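Local coordinates for malonyl CoA-acyl carrier protein transacylase (Burkholderia pseudomallei 1710b, PDB 3EZO) that probably catalyses transfer of the malonyl group from malonyl-CoA to holo-acyl carrier protein, giving malonyl-ACP and free CoA, at residues V161-N166 with F206-L210; V225-P230 with S244-K250; V235-D239 with A252-Q256. All blocks are in the same frame, centred on the assembly; numbering follows the deposited sequence.

Contacts 2 and 3 share helix 246-256 and interleave along the chain, while contact 1 precedes both and touches contact 3 through His207. Contact 1 sets the loop that carries this predicted catalytic histidine against edge strand 162-169 of the antiparallel sheet. Contact 3, its centre 14 Å away, joins it directly: His207 ND1 lies 2.7 Å from Gln256 O, a probable hydrogen bond, and the side chain of Gln256 comes within about 4 Å of those of both His207 and Ser98. Contact 2 uses the start of the same helix, with its centre 12 Å from that of contact 3 and 26 Å from that of contact 1; it packs the helix on the 225-230 loop, away from the site.

Contact 1: residues V161-N166 with F206-L210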
# COMPACT_ATOMS: atom_id res chain seq x y z
N VAL A 161 -23.70 -5.57 -2.09
CA VAL A 161 -22.38 -6.22 -1.91
C VAL A 161 -21.51 -5.41 -0.98
O VAL A 161 -21.45 -4.19 -1.09
CB VAL A 161 -21.69 -6.44 -3.28
CG1 VAL A 161 -20.26 -6.84 -3.15
CG2 VAL A 161 -22.49 -7.46 -4.09
N VAL A 162 -20.87 -6.10 -0.04
CA VAL A 162 -19.90 -5.51 0.88
C VAL A 162 -19.02 -6.61 1.38
O VAL A 162 -19.50 -7.74 1.68
CB VAL A 162 -20.60 -4.70 2.05
CG1 VAL A 162 -21.64 -5.56 2.80
CG2 VAL A 162 -19.59 -4.11 2.99
N GLU A 163 -17.73 -6.31 1.47
CA GLU A 163 -16.70 -7.33 1.73
C GLU A 163 -15.62 -6.79 2.65
O GLU A 163 -15.40 -5.59 2.67
CB GLU A 163 -16.02 -7.76 0.42
CG GLU A 163 -16.96 -8.50 -0.56
CD GLU A 163 -16.44 -8.50 -2.00
OE1 GLU A 163 -15.42 -7.81 -2.31
OE2 GLU A 163 -17.08 -9.18 -2.84
N ALA A 164 -14.94 -7.68 3.37
CA ALA A 164 -13.79 -7.30 4.20
C ALA A 164 -12.55 -7.32 3.29
O ALA A 164 -12.20 -8.36 2.73
CB ALA A 164 -13.65 -8.20 5.39
N VAL A 165 -11.94 -6.16 3.06
CA VAL A 165 -10.97 -6.01 1.96
C VAL A 165 -9.54 -5.60 2.35
O VAL A 165 -8.66 -5.69 1.52
CB VAL A 165 -11.51 -5.06 0.84
CG1 VAL A 165 -12.91 -5.51 0.35
CG2 VAL A 165 -11.52 -3.55 1.28
N ASN A 166 -9.33 -5.10 3.58
CA ASN A 166 -7.98 -4.86 4.15
C ASN A 166 -7.91 -5.44 5.54
O ASN A 166 -8.57 -4.92 6.46
CB ASN A 166 -7.65 -3.38 4.31
CG ASN A 166 -7.40 -2.64 2.99
OD1 ASN A 166 -7.56 -3.16 1.86
ND2 ASN A 166 -7.02 -1.41 3.13
N PHE A 206 -12.51 0.23 -3.44
CA PHE A 206 -11.25 -0.43 -3.71
C PHE A 206 -11.13 -1.78 -2.99
O PHE A 206 -11.58 -1.95 -1.85
CB PHE A 206 -10.08 0.46 -3.22
CG PHE A 206 -9.97 1.80 -3.90
CD1 PHE A 206 -10.52 2.05 -5.15
CD2 PHE A 206 -9.25 2.80 -3.29
CE1 PHE A 206 -10.38 3.29 -5.75
CE2 PHE A 206 -9.12 4.07 -3.90
CZ PHE A 206 -9.69 4.29 -5.12
N HIS A 207 -10.51 -2.72 -3.69
CA HIS A 207 -10.20 -4.04 -3.17
C HIS A 207 -11.45 -4.91 -2.96
O HIS A 207 -11.33 -6.01 -2.46
CB HIS A 207 -9.29 -3.93 -1.93
CG HIS A 207 -7.95 -3.36 -2.25
ND1 HIS A 207 -7.01 -4.05 -2.98
CD2 HIS A 207 -7.39 -2.15 -1.97
CE1 HIS A 207 -5.94 -3.28 -3.16
NE2 HIS A 207 -6.14 -2.13 -2.55
N SER A 208 -12.61 -4.43 -3.42
CA SER A 208 -13.83 -5.23 -3.56
C SER A 208 -13.97 -5.82 -4.96
O SER A 208 -13.37 -5.34 -5.92
CB SER A 208 -15.09 -4.39 -3.25
OG SER A 208 -15.48 -3.56 -4.34
N SER A 209 -14.76 -6.89 -5.04
CA SER A 209 -15.08 -7.52 -6.32
C SER A 209 -15.74 -6.58 -7.30
O SER A 209 -15.70 -6.82 -8.51
CB SER A 209 -15.98 -8.75 -6.08
OG SER A 209 -17.18 -8.39 -5.41
N LEU A 210 -16.34 -5.48 -6.82
CA LEU A 210 -16.86 -4.44 -7.73
C LEU A 210 -15.80 -3.78 -8.57
O LEU A 210 -16.10 -3.22 -9.63
CB LEU A 210 -17.65 -3.39 -6.99
CG LEU A 210 -18.71 -3.91 -6.03
CD1 LEU A 210 -19.44 -2.66 -5.47
CD2 LEU A 210 -19.59 -4.84 -6.76
O HOH W 1 -12.85 -8.38 -2.17
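Edge strand 162-169 of the small antiparallel sheet meets here the loop that carries His207, the predicted active-site histidine. Glu163 makes the polar join. Its chain runs out extended beyond CG (chi2 160°), bringing the carboxylate to Ser209: OE1 takes the backbone N-H of Ser209 at 3.0 Å, nearly straight at 163°, and OE2 takes the hydroxyl of Ser209 OG at 2.7 Å. Both oxygens are met on their syn sides. A water gives one hydrogen to Glu163 OE1 at 2.6 Å and the other to His207 O, so a backbone carbonyl of the loop is tied to the same carboxylate. Val161 CG1 lies 4.2 Å from Leu210 CD2, an apolar touch near the surface. Branched Val165 lies over the loop backbone, CG1 3.3 Å from His207 O and CB 3.7 Å from His207 CB. Val165 and Asn166 form a classic beta bulge opposite Val174. The imidazole is held from elsewhere, ND1 by Gln256 O and Gly259 O, NE2 by Ser98 OG. A carboxylate suits position 163 because it can accept from amide, hydroxyl and water together; these bonds act on the backbone next to His207, which would position its ring indirectly.

Contact 2: residues V225-P230 with S244-K250; sequences VDVKAP and SDPAAIK
Val227 lies against the first turn of helix 246-256 and uses both of its methyls. CG1, anti to the backbone N (chi1 171°), meets Ile249 CG2 at 4.0 Å and also approaches the Pro246 ring, while CG2 rests 3.7 Å from Lys250 CE. The lysine and valine side chains run past each other in opposite directions, the methylenes of Lys250 giving Val227 an apolar surface. The extended chain of Lys250 then carries NZ to Val225 O at 2.9 Å, in the carbonyl plane; a second carbonyl, Leu222 O of helix 212-223, also binds this ammonium. A lysine suits the place, being long and apolar up to a tip that can bond two backbone oxygens. At the other end of the loop, Pro230 CD and Ile249 CD1 meet tip to tip at 3.6 Å, and Ala229 CA makes a CA-H...O contact of 3.5 Å with Ser244 O. Here the loop that leads from helix 212-223 to strand 233-234 of the parallel sheet packs on the N-terminus of a later helix. Asp245 is the N-cap of that helix, its OD2 accepting from Ala248 N at 3.3 Å from above the carboxylate plane. First-turn N-H groups have no earlier helical carbonyl to bond, so Pro246, lacking one, costs no bond there. Ile111 touches Val227, Ala108 touches Pro230, and Val243 touches Ile249.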
# COMPACT_ATOMS: atom_id res chain seq x y z
N VAL A 225 4.44 -4.25 -19.89
CA VAL A 225 5.46 -3.82 -18.92
C VAL A 225 6.47 -4.95 -18.76
O VAL A 225 6.09 -6.13 -18.62
CB VAL A 225 4.83 -3.46 -17.58
CG1 VAL A 225 5.88 -3.12 -16.55
CG2 VAL A 225 3.79 -2.31 -17.76
N ASP A 226 7.76 -4.59 -18.83
CA ASP A 226 8.83 -5.57 -18.64
C ASP A 226 9.02 -5.87 -17.17
O ASP A 226 9.60 -5.07 -16.45
CB ASP A 226 10.17 -5.02 -19.17
CG ASP A 226 11.28 -6.09 -19.16
OD1 ASP A 226 10.95 -7.28 -19.37
OD2 ASP A 226 12.44 -5.75 -18.94
N VAL A 227 8.50 -6.98 -16.71
CA VAL A 227 8.67 -7.34 -15.33
C VAL A 227 9.73 -8.43 -15.33
O VAL A 227 9.67 -9.33 -16.15
CB VAL A 227 7.35 -7.84 -14.69
CG1 VAL A 227 7.61 -8.41 -13.29
CG2 VAL A 227 6.27 -6.70 -14.69
N LYS A 228 10.67 -8.32 -14.39
CA LYS A 228 11.78 -9.23 -14.22
C LYS A 228 11.66 -10.00 -12.92
O LYS A 228 11.04 -9.52 -11.97
CB LYS A 228 13.05 -8.41 -14.10
CG LYS A 228 13.34 -7.51 -15.26
CD LYS A 228 14.55 -7.91 -16.01
CE LYS A 228 15.11 -6.74 -16.79
NZ LYS A 228 16.03 -7.27 -17.80
N ALA A 229 12.32 -11.16 -12.84
CA ALA A 229 12.31 -11.97 -11.61
C ALA A 229 12.99 -11.18 -10.50
O ALA A 229 14.06 -10.65 -10.73
CB ALA A 229 13.06 -13.31 -11.83
N PRO A 230 12.38 -11.11 -9.31
CA PRO A 230 12.95 -10.26 -8.26
C PRO A 230 14.26 -10.78 -7.69
O PRO A 230 14.49 -11.98 -7.63
CB PRO A 230 11.85 -10.18 -7.19
CG PRO A 230 10.81 -11.12 -7.57
CD PRO A 230 11.04 -11.62 -8.97
N SER A 244 8.38 -15.86 -8.29
CA SER A 244 9.47 -15.34 -9.09
C SER A 244 9.13 -15.12 -10.53
O SER A 244 9.80 -14.32 -11.19
CB SER A 244 10.67 -16.30 -9.02
OG SER A 244 10.31 -17.63 -9.43
N ASP A 245 8.15 -15.87 -11.05
CA ASP A 245 7.72 -15.74 -12.43
C ASP A 245 7.07 -14.37 -12.73
O ASP A 245 6.09 -14.00 -12.11
CB ASP A 245 6.70 -16.85 -12.73
CG ASP A 245 6.20 -16.82 -14.13
OD1 ASP A 245 7.01 -16.77 -15.06
OD2 ASP A 245 4.98 -16.86 -14.33
N PRO A 246 7.60 -13.64 -13.73
CA PRO A 246 7.04 -12.34 -14.12
C PRO A 246 5.53 -12.36 -14.38
O PRO A 246 4.83 -11.48 -13.92
CB PRO A 246 7.83 -12.01 -15.37
CG PRO A 246 9.20 -12.54 -15.08
CD PRO A 246 8.89 -13.89 -14.39
N ALA A 247 5.04 -13.36 -15.11
CA ALA A 247 3.59 -13.49 -15.38
C ALA A 247 2.74 -13.60 -14.09
O ALA A 247 1.63 -13.01 -13.98
CB ALA A 247 3.35 -14.69 -16.33
N ALA A 248 3.27 -14.35 -13.12
CA ALA A 248 2.61 -14.54 -11.82
C ALA A 248 2.58 -13.26 -11.01
O ALA A 248 1.61 -12.96 -10.34
CB ALA A 248 3.33 -15.63 -11.03
N ILE A 249 3.68 -12.49 -11.08
CA ILE A 249 3.76 -11.18 -10.40
C ILE A 249 2.72 -10.23 -10.96
O ILE A 249 1.97 -9.62 -10.21
CB ILE A 249 5.16 -10.60 -10.55
CG1 ILE A 249 6.16 -11.47 -9.79
CG2 ILE A 249 5.19 -9.10 -10.14
CD1 ILE A 249 7.61 -11.07 -10.06
N LYS A 250 2.68 -10.13 -12.28
CA LYS A 250 1.66 -9.37 -12.97
C LYS A 250 0.26 -9.79 -12.55
O LYS A 250 -0.57 -8.93 -12.23
CB LYS A 250 1.78 -9.51 -14.48
CG LYS A 250 3.06 -8.96 -15.10
CD LYS A 250 2.98 -8.93 -16.64
CE LYS A 250 4.28 -8.41 -17.24
NZ LYS A 250 4.25 -8.37 -18.70

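Contact 3: residues V235-D239 with A252-Q256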
# COMPACT_ATOMS: atom_id res chain seq x y z
N VAL A 235 6.60 -10.84 -0.83
CA VAL A 235 5.36 -11.52 -0.46
C VAL A 235 4.15 -10.65 -0.87
O VAL A 235 4.07 -9.47 -0.54
CB VAL A 235 5.39 -11.98 1.04
CG1 VAL A 235 5.62 -10.86 2.06
CG2 VAL A 235 4.14 -12.79 1.36
N ASN A 236 3.25 -11.21 -1.67
CA ASN A 236 2.15 -10.41 -2.24
C ASN A 236 0.92 -10.32 -1.35
O ASN A 236 0.66 -11.18 -0.49
CB ASN A 236 1.83 -10.80 -3.71
CG ASN A 236 1.35 -12.24 -3.89
OD1 ASN A 236 0.63 -12.78 -3.07
ND2 ASN A 236 1.73 -12.84 -5.00
N ASN A 237 0.17 -9.25 -1.53
CA ASN A 237 -1.00 -8.95 -0.72
C ASN A 237 -2.12 -9.96 -0.97
O ASN A 237 -2.84 -10.31 -0.06
CB ASN A 237 -1.56 -7.59 -1.08
CG ASN A 237 -0.71 -6.42 -0.63
OD1 ASN A 237 -0.94 -5.30 -1.07
ND2 ASN A 237 0.22 -6.65 0.27
N ILE A 238 -2.30 -10.34 -2.21
CA ILE A 238 -3.49 -11.12 -2.63
C ILE A 238 -3.39 -12.59 -2.18
O ILE A 238 -4.35 -13.13 -1.63
CB ILE A 238 -3.74 -10.99 -4.15
CG1 ILE A 238 -5.15 -11.51 -4.52
CG2 ILE A 238 -2.64 -11.69 -4.98
CD1 ILE A 238 -6.31 -10.59 -4.19
N ASP A 239 -2.23 -13.20 -2.34
CA ASP A 239 -2.08 -14.60 -2.08
C ASP A 239 -1.15 -14.91 -0.89
O ASP A 239 -1.06 -16.05 -0.47
CB ASP A 239 -1.54 -15.29 -3.31
CG ASP A 239 -2.49 -15.25 -4.50
OD1 ASP A 239 -3.71 -15.05 -4.33
OD2 ASP A 239 -1.99 -15.45 -5.63
N ALA A 252 -0.78 -11.32 -9.88
CA ALA A 252 -1.00 -10.93 -8.49
C ALA A 252 -1.31 -9.44 -8.40
O ALA A 252 -2.15 -9.02 -7.60
CB ALA A 252 0.18 -11.31 -7.62
N LEU A 253 -0.67 -8.62 -9.22
CA LEU A 253 -1.02 -7.19 -9.26
C LEU A 253 -2.42 -6.94 -9.83
O LEU A 253 -3.12 -6.05 -9.35
CB LEU A 253 0.03 -6.35 -10.01
CG LEU A 253 1.41 -6.26 -9.37
CD1 LEU A 253 2.35 -5.46 -10.33
CD2 LEU A 253 1.37 -5.68 -7.96
N VAL A 254 -2.79 -7.70 -10.86
CA VAL A 254 -4.13 -7.59 -11.50
C VAL A 254 -5.22 -7.91 -10.47
O VAL A 254 -6.17 -7.11 -10.26
CB VAL A 254 -4.23 -8.51 -12.76
CG1 VAL A 254 -5.69 -8.73 -13.23
CG2 VAL A 254 -3.34 -7.99 -13.90
N ARG A 255 -5.07 -9.04 -9.78
CA ARG A 255 -6.08 -9.50 -8.83
C ARG A 255 -6.07 -8.65 -7.58
O ARG A 255 -7.13 -8.47 -6.91
CB ARG A 255 -5.92 -10.99 -8.53
CG ARG A 255 -6.37 -11.88 -9.69
CD ARG A 255 -6.28 -13.40 -9.38
NE ARG A 255 -4.90 -13.80 -9.20
CZ ARG A 255 -4.32 -14.11 -8.04
NH1 ARG A 255 -5.00 -14.11 -6.93
NH2 ARG A 255 -3.01 -14.43 -8.02
N GLN A 256 -4.92 -8.08 -7.26
CA GLN A 256 -4.80 -7.28 -6.03
C GLN A 256 -5.84 -6.16 -5.97
O GLN A 256 -6.37 -5.87 -4.90
CB GLN A 256 -3.42 -6.66 -5.94
CG GLN A 256 -3.08 -5.94 -4.62
CD GLN A 256 -2.16 -4.74 -4.75
OE1 GLN A 256 -2.33 -3.87 -5.62
NE2 GLN A 256 -1.24 -4.63 -3.81
O HOH W 2 -0.97 -8.89 -4.67
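Ile238 packs on residues 252-256 of helix 246-256 from the loop that follows strand 233-234 of the parallel sheet. From its CB, CG2 reaches Ala252 CB at 3.9 Å, where a small methyl lets loop and helix come close. CG1, set anti to the backbone N (chi1 -166°), passes 3.5 Å from Arg255 NH1, and CD1 ends 3.5 Å from Arg255 O. A water links the backbones, accepting from Ile238 N and donating to Ala252 O. Asn236, two residues earlier, makes an Asx motif, its OD1 taking Asp239 N from above the carbonyl plane, which shapes the turn that presents Asp239. That aspartate forms an end-on bidentate salt bridge with Arg255, NH2 to OD2 at 2.8 Å and NH1 to OD1 at 3.1 Å, carboxylate and guanidinium planes only 14° apart; Asp251 holds NE of the same arginine. Arginine suits this spot because its flat group can serve two carboxylates at once. Asn237 OD1 accepts from Ser98 N, and its ND2 gives to Gly96 O, consistent with a nucleophile elbow held by this amide. Gln256 OE1 bonds Arg123 NH2; its NE2 bonds Ser98 O and reaches Asn237 OD1 at 2.8 Å, bent to 132° and from above the carbonyl plane.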